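Local coordinates for alpha-1,2-mannosidase (Bacteroides thetaiotaomicron, PDB 2WW2), which hydrolyses alpha-mannosides as a calcium-dependent, inverting mannosidase of glycoside hydrolase family 92, at residues A[648-656]-A[696-706]. Numbering follows the deposited sequence.
Sequences GMPEYAIGS and FTRNYLTHDEL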
ATOM      1  N   GLY A 648      -4.815 -27.589 -24.929  1.00  7.57           N
ATOM      2  CA  GLY A 648      -5.559 -27.646 -26.188  1.00  7.12           C
ATOM      3  C   GLY A 648      -4.577 -27.467 -27.328  1.00  7.57           C
ATOM      4  O   GLY A 648      -4.850 -27.850 -28.454  1.00  7.53           O
ATOM      5  N   MET A 649      -3.423 -26.886 -27.018  1.00  8.02           N
ATOM      6  CA  MET A 649      -2.291 -26.856 -27.952  1.00  8.92           C
ATOM      7  C   MET A 649      -1.198 -27.731 -27.350  1.00  8.79           C
ATOM      8  O   MET A 649      -0.711 -27.437 -26.259  1.00  9.37           O
ATOM      9  CB  MET A 649      -1.763 -25.426 -28.125  1.00  9.50           C
ATOM     10  CG  MET A 649      -0.526 -25.289 -29.015  1.00  9.36           C
ATOM     11  SD  MET A 649      -0.756 -25.863 -30.714  1.00 12.96           S
ATOM     12  CE  MET A 649      -2.287 -25.058 -31.203  1.00 10.36           C
ATOM     13  N   PRO A 650      -0.807 -28.807 -28.052  1.00  9.04           N
ATOM     14  CA  PRO A 650       0.109 -29.766 -27.422  1.00  9.51           C
ATOM     15  C   PRO A 650       1.571 -29.275 -27.417  1.00 10.44           C
ATOM     16  O   PRO A 650       2.435 -29.853 -28.092  1.00 11.20           O
ATOM     17  CB  PRO A 650      -0.090 -31.047 -28.256  1.00  9.52           C
ATOM     18  CG  PRO A 650      -0.551 -30.553 -29.623  1.00  9.03           C
ATOM     19  CD  PRO A 650      -1.396 -29.317 -29.308  1.00  8.79           C
ATOM     20  N   GLU A 651       1.825 -28.214 -26.646  1.00 10.39           N
ATOM     21  CA  GLU A 651       3.128 -27.526 -26.581  1.00 11.53           C
ATOM     22  C   GLU A 651       3.359 -27.172 -25.132  1.00 10.71           C
ATOM     23  O   GLU A 651       2.405 -26.817 -24.432  1.00 10.72           O
ATOM     24  CB  GLU A 651       3.063 -26.149 -27.277  1.00 11.14           C
ATOM     25  CG  GLU A 651       3.403 -26.125 -28.710  1.00 15.41           C
ATOM     26  CD  GLU A 651       3.213 -24.763 -29.327  1.00 14.51           C
ATOM     27  OE1 GLU A 651       2.913 -23.746 -28.633  1.00 13.59           O
ATOM     28  OE2 GLU A 651       3.348 -24.718 -30.546  1.00 20.34           O
ATOM     29  N   TYR A 652       4.620 -27.166 -24.706  1.00  9.83           N
ATOM     30  CA  TYR A 652       4.961 -26.685 -23.375  1.00  9.62           C
ATOM     31  C   TYR A 652       6.050 -25.627 -23.501  1.00  9.44           C
ATOM     32  O   TYR A 652       7.120 -25.909 -24.062  1.00  9.36           O
ATOM     33  CB  TYR A 652       5.472 -27.859 -22.508  1.00  9.55           C
ATOM     34  CG  TYR A 652       4.527 -29.041 -22.435  1.00 10.59           C
ATOM     35  CD1 TYR A 652       3.657 -29.194 -21.359  1.00 10.70           C
ATOM     36  CD2 TYR A 652       4.497 -29.998 -23.451  1.00 10.16           C
ATOM     37  CE1 TYR A 652       2.803 -30.267 -21.279  1.00 10.50           C
ATOM     38  CE2 TYR A 652       3.638 -31.068 -23.385  1.00 11.70           C
ATOM     39  CZ  TYR A 652       2.795 -31.200 -22.289  1.00 10.09           C
ATOM     40  OH  TYR A 652       1.936 -32.264 -22.228  1.00 10.83           O
ATOM     41  N   ALA A 653       5.785 -24.412 -23.006  1.00  8.96           N
ATOM     42  CA  ALA A 653       6.772 -23.344 -23.056  1.00  9.35           C
ATOM     43  C   ALA A 653       7.904 -23.648 -22.079  1.00  9.51           C
ATOM     44  O   ALA A 653       7.672 -24.101 -20.959  1.00  9.30           O
ATOM     45  CB  ALA A 653       6.132 -21.977 -22.747  1.00  8.88           C
ATOM     46  N   ILE A 654       9.130 -23.402 -22.523  1.00  9.12           N
ATOM     47  CA  ILE A 654      10.316 -23.681 -21.719  1.00  9.31           C
ATOM     48  C   ILE A 654      10.599 -22.549 -20.709  1.00  9.33           C
ATOM     49  O   ILE A 654      10.553 -21.355 -21.043  1.00  8.42           O
ATOM     50  CB  ILE A 654      11.524 -24.020 -22.623  1.00  9.34           C
ATOM     51  CG1 ILE A 654      11.256 -25.380 -23.280  1.00 11.08           C
ATOM     52  CG2 ILE A 654      12.846 -24.094 -21.791  1.00  9.89           C
ATOM     53  CD1 ILE A 654      12.170 -25.722 -24.440  1.00 13.95           C
ATOM     54  N   GLY A 655      10.838 -22.939 -19.463  1.00  8.67           N
ATOM     55  CA  GLY A 655      11.200 -21.977 -18.436  1.00  9.12           C
ATOM     56  C   GLY A 655      12.659 -22.192 -18.108  1.00  9.02           C
ATOM     57  O   GLY A 655      13.541 -21.928 -18.930  1.00  9.45           O
ATOM     58  N   SER A 656      12.907 -22.722 -16.919  1.00  9.27           N
ATOM     59  CA  SER A 656      14.254 -23.034 -16.466  1.00  9.11           C
ATOM     60  C   SER A 656      14.078 -24.060 -15.359  1.00  9.36           C
ATOM     61  O   SER A 656      13.296 -23.818 -14.426  1.00  9.51           O
ATOM     62  CB  SER A 656      14.928 -21.762 -15.932  1.00  9.04           C
ATOM     63  OG  SER A 656      16.150 -22.070 -15.308  1.00  9.28           O
ATOM     64  N   PHE A 696      19.326 -26.456 -30.303  1.00 14.47           N
ATOM     65  CA  PHE A 696      17.890 -26.277 -30.114  1.00 14.11           C
ATOM     66  C   PHE A 696      17.681 -24.884 -29.559  1.00 13.44           C
ATOM     67  O   PHE A 696      18.249 -24.546 -28.534  1.00 12.93           O
ATOM     68  CB  PHE A 696      17.386 -27.339 -29.130  1.00 13.73           C
ATOM     69  CG  PHE A 696      15.962 -27.150 -28.684  1.00 13.60           C
ATOM     70  CD1 PHE A 696      14.903 -27.606 -29.467  1.00 13.23           C
ATOM     71  CD2 PHE A 696      15.688 -26.559 -27.455  1.00 12.36           C
ATOM     72  CE1 PHE A 696      13.593 -27.463 -29.043  1.00 13.64           C
ATOM     73  CE2 PHE A 696      14.375 -26.403 -27.013  1.00 13.07           C
ATOM     74  CZ  PHE A 696      13.323 -26.861 -27.807  1.00 12.71           C
ATOM     75  N   THR A 697      16.916 -24.062 -30.271  1.00 13.70           N
ATOM     76  CA  THR A 697      16.703 -22.675 -29.858  1.00 14.05           C
ATOM     77  C   THR A 697      15.218 -22.312 -29.693  1.00 13.75           C
ATOM     78  O   THR A 697      14.897 -21.169 -29.362  1.00 13.69           O
ATOM     79  CB  THR A 697      17.339 -21.677 -30.847  1.00 14.37           C
ATOM     80  OG1 THR A 697      16.678 -21.779 -32.110  1.00 14.63           O
ATOM     81  CG2 THR A 697      18.846 -21.964 -31.042  1.00 15.24           C
ATOM     82  N   ARG A 698      14.317 -23.267 -29.914  1.00 13.01           N
ATOM     83  CA  ARG A 698      12.887 -22.997 -29.707  1.00 13.18           C
ATOM     84  C   ARG A 698      12.582 -22.800 -28.224  1.00 12.43           C
ATOM     85  O   ARG A 698      13.228 -23.414 -27.378  1.00 11.83           O
ATOM     86  CB  ARG A 698      12.020 -24.126 -30.267  1.00 13.04           C
ATOM     87  CG  ARG A 698      12.100 -24.220 -31.778  1.00 15.73           C
ATOM     88  CD  ARG A 698      11.139 -25.280 -32.330  1.00 17.27           C
ATOM     89  NE  ARG A 698      11.442 -26.645 -31.901  1.00 18.70           N
ATOM     90  CZ  ARG A 698      12.271 -27.480 -32.531  1.00 21.65           C
ATOM     91  NH1 ARG A 698      12.937 -27.089 -33.624  1.00 22.21           N
ATOM     92  NH2 ARG A 698      12.448 -28.714 -32.064  1.00 20.15           N
ATOM     93  N   ASN A 699      11.602 -21.951 -27.919  1.00 12.11           N
ATOM     94  CA  ASN A 699      11.231 -21.685 -26.520  1.00 11.90           C
ATOM     95  C   ASN A 699      10.101 -22.585 -26.041  1.00 11.97           C
ATOM     96  O   ASN A 699       9.414 -22.262 -25.068  1.00 11.76           O
ATOM     97  CB  ASN A 699      10.830 -20.219 -26.322  1.00 11.41           C
ATOM     98  CG  ASN A 699      11.984 -19.258 -26.580  1.00 11.54           C
ATOM     99  OD1 ASN A 699      13.134 -19.556 -26.264  1.00  9.54           O
ATOM    100  ND2 ASN A 699      11.673 -18.095 -27.144  1.00  9.22           N
ATOM    101  N   TYR A 700       9.926 -23.719 -26.712  1.00 12.18           N
ATOM    102  CA  TYR A 700       8.894 -24.687 -26.344  1.00 12.31           C
ATOM    103  C   TYR A 700       9.252 -26.087 -26.838  1.00 12.18           C
ATOM    104  O   TYR A 700      10.037 -26.246 -27.785  1.00 12.76           O
ATOM    105  CB  TYR A 700       7.535 -24.272 -26.923  1.00 12.22           C
ATOM    106  CG  TYR A 700       7.487 -24.296 -28.432  1.00 13.51           C
ATOM    107  CD1 TYR A 700       6.892 -25.355 -29.112  1.00 14.97           C
ATOM    108  CD2 TYR A 700       8.045 -23.258 -29.185  1.00 13.69           C
ATOM    109  CE1 TYR A 700       6.855 -25.383 -30.513  1.00 15.44           C
ATOM    110  CE2 TYR A 700       8.015 -23.282 -30.571  1.00 14.02           C
ATOM    111  CZ  TYR A 700       7.412 -24.345 -31.226  1.00 15.81           C
ATOM    112  OH  TYR A 700       7.374 -24.367 -32.594  1.00 15.45           O
ATOM    113  N   LEU A 701       8.677 -27.089 -26.179  1.00 11.60           N
ATOM    114  CA  LEU A 701       8.759 -28.489 -26.587  1.00 11.42           C
ATOM    115  C   LEU A 701       7.360 -28.943 -26.981  1.00 10.68           C
ATOM    116  O   LEU A 701       6.384 -28.528 -26.356  1.00  9.72           O
ATOM    117  CB  LEU A 701       9.216 -29.347 -25.405  1.00 11.49           C
ATOM    118  CG  LEU A 701      10.677 -29.292 -24.963  1.00 13.32           C
ATOM    119  CD1 LEU A 701      10.856 -30.048 -23.644  1.00 14.67           C
ATOM    120  CD2 LEU A 701      11.585 -29.873 -26.034  1.00 15.23           C
ATOM    121  N   THR A 702       7.248 -29.795 -27.995  1.00 10.71           N
ATOM    122  CA  THR A 702       5.924 -30.362 -28.313  1.00 10.63           C
ATOM    123  C   THR A 702       5.667 -31.548 -27.399  1.00 10.91           C
ATOM    124  O   THR A 702       6.611 -32.142 -26.877  1.00 10.86           O
ATOM    125  CB  THR A 702       5.814 -30.846 -29.776  1.00  9.99           C
ATOM    126  OG1 THR A 702       6.666 -31.979 -29.978  1.00 10.62           O
ATOM    127  CG2 THR A 702       6.211 -29.726 -30.747  1.00 10.14           C
ATOM    128  N   HIS A 703       4.396 -31.897 -27.208  1.00 10.81           N
ATOM    129  CA  HIS A 703       4.052 -33.127 -26.490  1.00 10.95           C
ATOM    130  C   HIS A 703       4.709 -34.343 -27.148  1.00 11.57           C
ATOM    131  O   HIS A 703       5.239 -35.214 -26.460  1.00 11.72           O
ATOM    132  CB  HIS A 703       2.542 -33.311 -26.438  1.00  9.96           C
ATOM    133  CG  HIS A 703       2.096 -34.344 -25.448  1.00 11.25           C
ATOM    134  ND1 HIS A 703       1.699 -35.618 -25.815  1.00 12.70           N
ATOM    135  CD2 HIS A 703       1.993 -34.293 -24.101  1.00  9.09           C
ATOM    136  CE1 HIS A 703       1.352 -36.298 -24.736  1.00 10.39           C
ATOM    137  NE2 HIS A 703       1.526 -35.519 -23.682  1.00 14.33           N
ATOM    138  N   ASP A 704       4.700 -34.392 -28.478  1.00 11.79           N
ATOM    139  CA  ASP A 704       5.335 -35.521 -29.195  1.00 12.64           C
ATOM    140  C   ASP A 704       6.822 -35.607 -28.921  1.00 12.08           C
ATOM    141  O   ASP A 704       7.370 -36.701 -28.754  1.00 12.61           O
ATOM    142  CB  ASP A 704       5.089 -35.423 -30.693  1.00 13.32           C
ATOM    143  CG  ASP A 704       3.708 -35.934 -31.075  1.00 17.65           C
ATOM    144  OD1 ASP A 704       3.007 -36.456 -30.174  1.00 22.99           O
ATOM    145  OD2 ASP A 704       3.323 -35.804 -32.252  1.00 20.09           O
ATOM    146  N   GLU A 705       7.483 -34.459 -28.868  1.00 11.68           N
ATOM    147  CA  GLU A 705       8.907 -34.460 -28.532  1.00 12.17           C
ATOM    148  C   GLU A 705       9.165 -35.114 -27.176  1.00 11.88           C
ATOM    149  O   GLU A 705      10.118 -35.867 -27.022  1.00 12.05           O
ATOM    150  CB  GLU A 705       9.496 -33.046 -28.580  1.00 11.64           C
ATOM    151  CG  GLU A 705       9.896 -32.656 -29.998  1.00 13.34           C
ATOM    152  CD  GLU A 705      10.160 -31.176 -30.163  1.00 13.38           C
ATOM    153  OE1 GLU A 705       9.796 -30.375 -29.272  1.00 13.30           O
ATOM    154  OE2 GLU A 705      10.742 -30.813 -31.200  1.00 13.71           O
ATOM    155  N   LEU A 706       8.335 -34.800 -26.186  1.00 11.36           N
ATOM    156  CA  LEU A 706       8.449 -35.441 -24.873  1.00 12.08           C
ATOM    157  C   LEU A 706       8.146 -36.939 -24.918  1.00 13.03           C
ATOM    158  O   LEU A 706       8.945 -37.769 -24.458  1.00 12.95           O
ATOM    159  CB  LEU A 706       7.510 -34.754 -23.870  1.00 11.63           C
ATOM    160  CG  LEU A 706       7.943 -33.345 -23.424  1.00 12.32           C
ATOM    161  CD1 LEU A 706       6.826 -32.619 -22.672  1.00 14.86           C
ATOM    162  CD2 LEU A 706       9.200 -33.429 -22.570  1.00 15.91           C
TER
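Tyr652 CG stands anti to its own carbonyl carbon (chi1 -54°), which lays the phenol alongside the start of helix 703-707, while Tyr700 CG sits between backbone N and carbonyl carbon (chi1 65°) and brings that ring against Glu651. The strands 651-654 and 700-702 pair antiparallel, the latter at the edge of a small three-stranded sheet of the catalytic domain. At their hydrogen-bonded pair, Tyr652 N reaches Leu701 O at 2.8 Å and Leu701 N returns a bond to Tyr652 O; beyond it Ile654 N donates to Asn699 O. At the other end His703 N donates to the carbonyl O of Pro650, the residue at the centre of an inverse gamma turn, and the helix opens here with a capping box: Glu705 N donates to Thr702 OG1 (2.8 Å) and Thr702 N to Glu705 OE1 (2.9 Å).

On one face the Glu651 chain runs obliquely past Tyr700, with carboxylate and ring planes 41° apart. Glu651 CG lies 3.6 Å from Tyr700 CD1, and Glu651 OE1 accepts a hydrogen bond from Tyr733 N. On the other, Leu706 CD1 lies 3.6 Å from Tyr652 CD2, and Ile654 CD1 meets the edge of the Phe696 ring at CE2 (3.5 Å) and packs on Leu701 CG. Tyr652 and Leu706 pack on Leu344 of helix 338-345. Replacing Tyr652 by an alanine would probably open a gap beside Leu706 and deprive Lys394 of its hydroxyl partner. Main-chain bonds set the strand pairing, while the buried phenol keeps its ring in apolar packing and its hydroxyl hydrogen-bonded to Lys394 NZ.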